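Local atomic coordinates of oxysterol-binding protein homolog 3 (Saccharomyces cerevisiae, PDB entry 4IC4), a protein that carries lipids in a hydrophobic pocket between membranes through the cytosol, in phosphoinositide-coupled directional transport, and helps maintain intracellular sterol distribution. Residues Gly297-Lys300 with Phe301-Asn304; Glu351-Lys355 with Gly356-Glu360. All coordinates share one frame; numbering follows the deposited sequence.

Interaction 1: Gly297-Lys300 with Phe301-Asn304; sequences GFTK and FTAN
Thr-299 and Thr-302 meet through their hydroxyl groups at the start of helix 300-305, where Thr-299 holds the N-cap position. Three kinds of interaction can be separated here. The first is polar and centres on Thr-302 OG1, which accepts a hydrogen bond from Thr-299 N at 3.1 Å. The same Thr-302 OG1 lies 2.9 Å from Thr-299 OG1. A torsion explains the reach: Thr-302 OG1 stands beside its own backbone N, with chi1 at -42°, and is thereby turned back over the residue that caps the helix. Glu-77 OE1 is hydrogen-bonded to this hydroxyl as well.

The second kind is backbone hydrogen bonding. Ala-303 N donates to Thr-299 O at 3.0 Å, nearly straight at 164°, and forms the first full turn; the following bond, from Asn-304 N to Lys-300 O, is weak.

The third is apolar. The methyl of Thr-302 sits squarely over one face of the Phe-298 ring, CG2 being 3.4 Å from the ring centroid and 5° off the normal, which meets the definition of a CH-pi contact. CG2 is roughly equidistant from all six ring carbons, evidence that it is centred rather than lodged at a rim. Ala-303 CB adds a looser touch, 4.4 Å from Phe-298 CD2.

Thr-302 therefore works with both branches: its hydroxyl holds the backbone just ahead of the helix, while its methyl packs on the ring of Phe-298, the residue before the N-cap. In this buried setting, the bond from Thr-299 N to the hydroxyl of the third helical residue supplies one half of a capping box, with threonine as the side-chain acceptor, and it satisfies an N-H that lies ahead of the helical bonding pattern.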
# COMPACT_ATOMS: atom_id res chain seq x y z
N GLY A 297 9.19 12.52 -1.43
CA GLY A 297 8.32 12.69 -0.27
C GLY A 297 8.17 11.41 0.53
O GLY A 297 7.24 11.26 1.31
N PHE A 298 9.11 10.49 0.33
CA PHE A 298 9.12 9.19 1.02
C PHE A 298 9.20 9.27 2.54
O PHE A 298 9.83 10.18 3.09
CB PHE A 298 10.35 8.37 0.59
CG PHE A 298 10.15 7.52 -0.64
CD1 PHE A 298 9.12 7.76 -1.54
CD2 PHE A 298 11.05 6.49 -0.90
CE1 PHE A 298 9.00 6.99 -2.70
CE2 PHE A 298 10.94 5.72 -2.05
CZ PHE A 298 9.91 5.96 -2.95
N THR A 299 8.57 8.31 3.21
CA THR A 299 8.68 8.22 4.66
C THR A 299 9.90 7.33 4.85
O THR A 299 10.41 6.75 3.89
CB THR A 299 7.48 7.50 5.33
OG1 THR A 299 7.53 6.09 5.04
CG2 THR A 299 6.16 8.08 4.85
N LYS A 300 10.39 7.23 6.08
CA LYS A 300 11.53 6.35 6.32
C LYS A 300 11.11 4.93 5.99
O LYS A 300 11.90 4.15 5.45
CB LYS A 300 12.00 6.45 7.77
CG LYS A 300 12.77 7.73 8.05
CD LYS A 300 13.25 7.80 9.48
CE LYS A 300 14.05 9.07 9.71
NZ LYS A 300 14.53 9.17 11.12
N PHE A 301 9.86 4.59 6.29
CA PHE A 301 9.34 3.25 6.01
C PHE A 301 9.37 3.00 4.50
O PHE A 301 9.78 1.92 4.05
CB PHE A 301 7.91 3.12 6.54
CG PHE A 301 7.38 1.70 6.53
CD1 PHE A 301 7.75 0.79 7.51
CD2 PHE A 301 6.49 1.29 5.54
CE1 PHE A 301 7.24 -0.51 7.52
CE2 PHE A 301 5.97 -0.01 5.54
CZ PHE A 301 6.35 -0.91 6.53
N THR A 302 8.96 3.99 3.71
CA THR A 302 8.96 3.83 2.26
C THR A 302 10.38 3.58 1.76
O THR A 302 10.62 2.71 0.93
CB THR A 302 8.45 5.09 1.54
OG1 THR A 302 7.31 5.62 2.22
CG2 THR A 302 8.08 4.76 0.09
N ALA A 303 11.32 4.37 2.28
CA ALA A 303 12.72 4.26 1.88
C ALA A 303 13.33 2.91 2.21
O ALA A 303 14.31 2.49 1.58
CB ALA A 303 13.53 5.37 2.54
N ASN A 304 12.75 2.22 3.19
CA ASN A 304 13.25 0.92 3.61
C ASN A 304 12.65 -0.27 2.87
O ASN A 304 13.16 -1.38 2.96
CB ASN A 304 13.04 0.75 5.11
CG ASN A 304 13.98 1.61 5.92
OD1 ASN A 304 15.09 1.91 5.48
ND2 ASN A 304 13.55 2.01 7.12

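Interaction 2: Glu351-Lys355 with Gly356-Glu360; sequences ERRNK and GQDVE
Gly-356 N donates to Arg-353 O at 2.9 Å, closing the last turn of helix 335-354. The donor stands well above the carbonyl plane, so this bond does not follow a lone pair. Gly-356 has a positive phi of 79°, a conformation glycine adopts more readily than other residues.

Gln-357 N makes the second bond back into the helix, to Arg-352 O at 2.8 Å, with the donor tilted only modestly from the carbonyl plane. Its side chain lies across that of Lys-355, and Gln-357 OE1 comes 3.7 Å from Lys-355 CD.

Asp-358 then turns its carboxylate back towards the helix. OD2 forms a salt bridge with Arg-353 NH1 at 2.7 Å, the guanidinium and carboxylate planes being 57° apart, which rules out a coplanar two-toothed pairing. The arginine reaches it with CG anti to the backbone N (chi1 -161°) and an extended chain as far as NE. OD1 receives protons from two waters: one also accepts a weak bond from Arg-353 NH1, and the other accepts from Arg-352 NE. A methionine in place of Arg-353 would probably leave Asp-358 OD2 without its charged mate and the carboxylate freer to turn.

Val-359 N donates to the water that joins Arg-352 NE to Asp-358 OD1, while Val-359 CG2 lies 3.8 Å from Arg-352 NE. The far end of Arg-352 is held by Leu-396 O through NH1.

Positive phi at Gly-356 and two bonds into the last turn define a Schellman motif, here ending the helix whose residues Glu-346 to Arg-350 belong to the phosphatidylinositol 4-phosphate site; Arg-353 also touches His-146 and Arg-147 of that site.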
# COMPACT_ATOMS: atom_id res chain seq x y z
N GLU A 351 5.53 -11.23 -24.27
CA GLU A 351 5.88 -12.40 -25.07
C GLU A 351 5.35 -13.66 -24.40
O GLU A 351 4.81 -14.54 -25.06
CB GLU A 351 7.40 -12.51 -25.23
CG GLU A 351 8.03 -11.42 -26.08
CD GLU A 351 7.63 -11.52 -27.54
OE1 GLU A 351 8.02 -10.63 -28.33
OE2 GLU A 351 6.93 -12.49 -27.91
N ARG A 352 5.52 -13.76 -23.08
CA ARG A 352 5.02 -14.92 -22.35
C ARG A 352 3.51 -15.01 -22.48
O ARG A 352 2.95 -16.08 -22.71
CB ARG A 352 5.38 -14.82 -20.86
CG ARG A 352 6.85 -15.02 -20.55
CD ARG A 352 7.05 -15.30 -19.05
NE ARG A 352 6.76 -14.14 -18.22
CZ ARG A 352 7.64 -13.18 -17.95
NH1 ARG A 352 8.87 -13.25 -18.46
NH2 ARG A 352 7.31 -12.16 -17.17
N ARG A 353 2.85 -13.86 -22.33
CA ARG A 353 1.40 -13.78 -22.40
C ARG A 353 0.86 -14.21 -23.76
O ARG A 353 -0.02 -15.06 -23.85
CB ARG A 353 0.96 -12.35 -22.10
CG ARG A 353 -0.49 -12.18 -21.69
CD ARG A 353 -0.75 -10.74 -21.26
NE ARG A 353 -2.10 -10.53 -20.74
CZ ARG A 353 -2.51 -10.93 -19.54
NH1 ARG A 353 -1.68 -11.57 -18.72
NH2 ARG A 353 -3.76 -10.68 -19.16
N ASN A 354 1.40 -13.63 -24.83
CA ASN A 354 0.92 -13.96 -26.17
C ASN A 354 1.13 -15.43 -26.53
O ASN A 354 0.38 -15.98 -27.34
CB ASN A 354 1.57 -13.06 -27.22
CG ASN A 354 1.15 -11.61 -27.08
OD1 ASN A 354 0.13 -11.30 -26.46
ND2 ASN A 354 1.93 -10.71 -27.66
N LYS A 355 2.14 -16.06 -25.95
CA LYS A 355 2.41 -17.47 -26.22
C LYS A 355 1.48 -18.36 -25.40
O LYS A 355 1.43 -19.57 -25.58
CB LYS A 355 3.86 -17.82 -25.88
CG LYS A 355 4.90 -17.18 -26.78
CD LYS A 355 6.31 -17.54 -26.31
CE LYS A 355 7.36 -16.86 -27.17
NZ LYS A 355 8.74 -17.17 -26.69
N GLY A 356 0.73 -17.74 -24.49
CA GLY A 356 -0.17 -18.49 -23.63
C GLY A 356 0.63 -19.13 -22.51
O GLY A 356 0.18 -20.08 -21.87
N GLN A 357 1.82 -18.59 -22.26
CA GLN A 357 2.70 -19.11 -21.22
C GLN A 357 2.92 -18.15 -20.06
O GLN A 357 4.03 -18.05 -19.53
CB GLN A 357 4.04 -19.51 -21.83
CG GLN A 357 3.95 -20.60 -22.89
CD GLN A 357 5.31 -21.07 -23.36
OE1 GLN A 357 6.12 -20.29 -23.86
NE2 GLN A 357 5.57 -22.36 -23.18
N ASP A 358 1.87 -17.43 -19.67
CA ASP A 358 1.98 -16.50 -18.55
C ASP A 358 2.33 -17.32 -17.31
O ASP A 358 1.97 -18.49 -17.20
CB ASP A 358 0.64 -15.79 -18.30
CG ASP A 358 0.63 -14.36 -18.81
OD1 ASP A 358 1.67 -13.66 -18.70
OD2 ASP A 358 -0.42 -13.92 -19.31
N VAL A 359 3.04 -16.69 -16.39
CA VAL A 359 3.43 -17.37 -15.16
C VAL A 359 2.24 -17.39 -14.21
O VAL A 359 1.51 -16.41 -14.08
CB VAL A 359 4.61 -16.64 -14.49
CG1 VAL A 359 4.99 -17.35 -13.19
CG2 VAL A 359 5.79 -16.60 -15.44
N GLU A 360 2.04 -18.53 -13.55
CA GLU A 360 0.94 -18.70 -12.60
C GLU A 360 1.36 -18.27 -11.20
O GLU A 360 2.46 -18.57 -10.75
CB GLU A 360 0.54 -20.17 -12.55
CG GLU A 360 0.01 -20.72 -13.86
CD GLU A 360 -1.48 -20.94 -13.83
OE1 GLU A 360 -2.21 -20.00 -13.45
OE2 GLU A 360 -1.93 -22.05 -14.20
O HOH W 1 3.94 -13.85 -17.27
O HOH W 2 0.90 -11.03 -17.94

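Interactions 1 and 2 lie at the start of one helix and the end of another: interaction 1 contains the N-terminal start of helix 300-305, and interaction 2 the C-terminal exit from helix 335-354. They occur in series along the OSBP-related domain and do not touch, with centres 34 Å apart and nearest atoms about 23 Å apart. Interaction 1 is buried, its centre about 12 Å from the centre of the chain; interaction 2 is on the surface, its centre about 27 Å from that point. Interaction 2 borders the phosphatidylinositol 4-phosphate site, the side chains of Arg-353 and Arg-147 being about 3 Å apart, while interaction 1 stands back from it, the Phe-298 side chain about 10 Å from that of Lys-118.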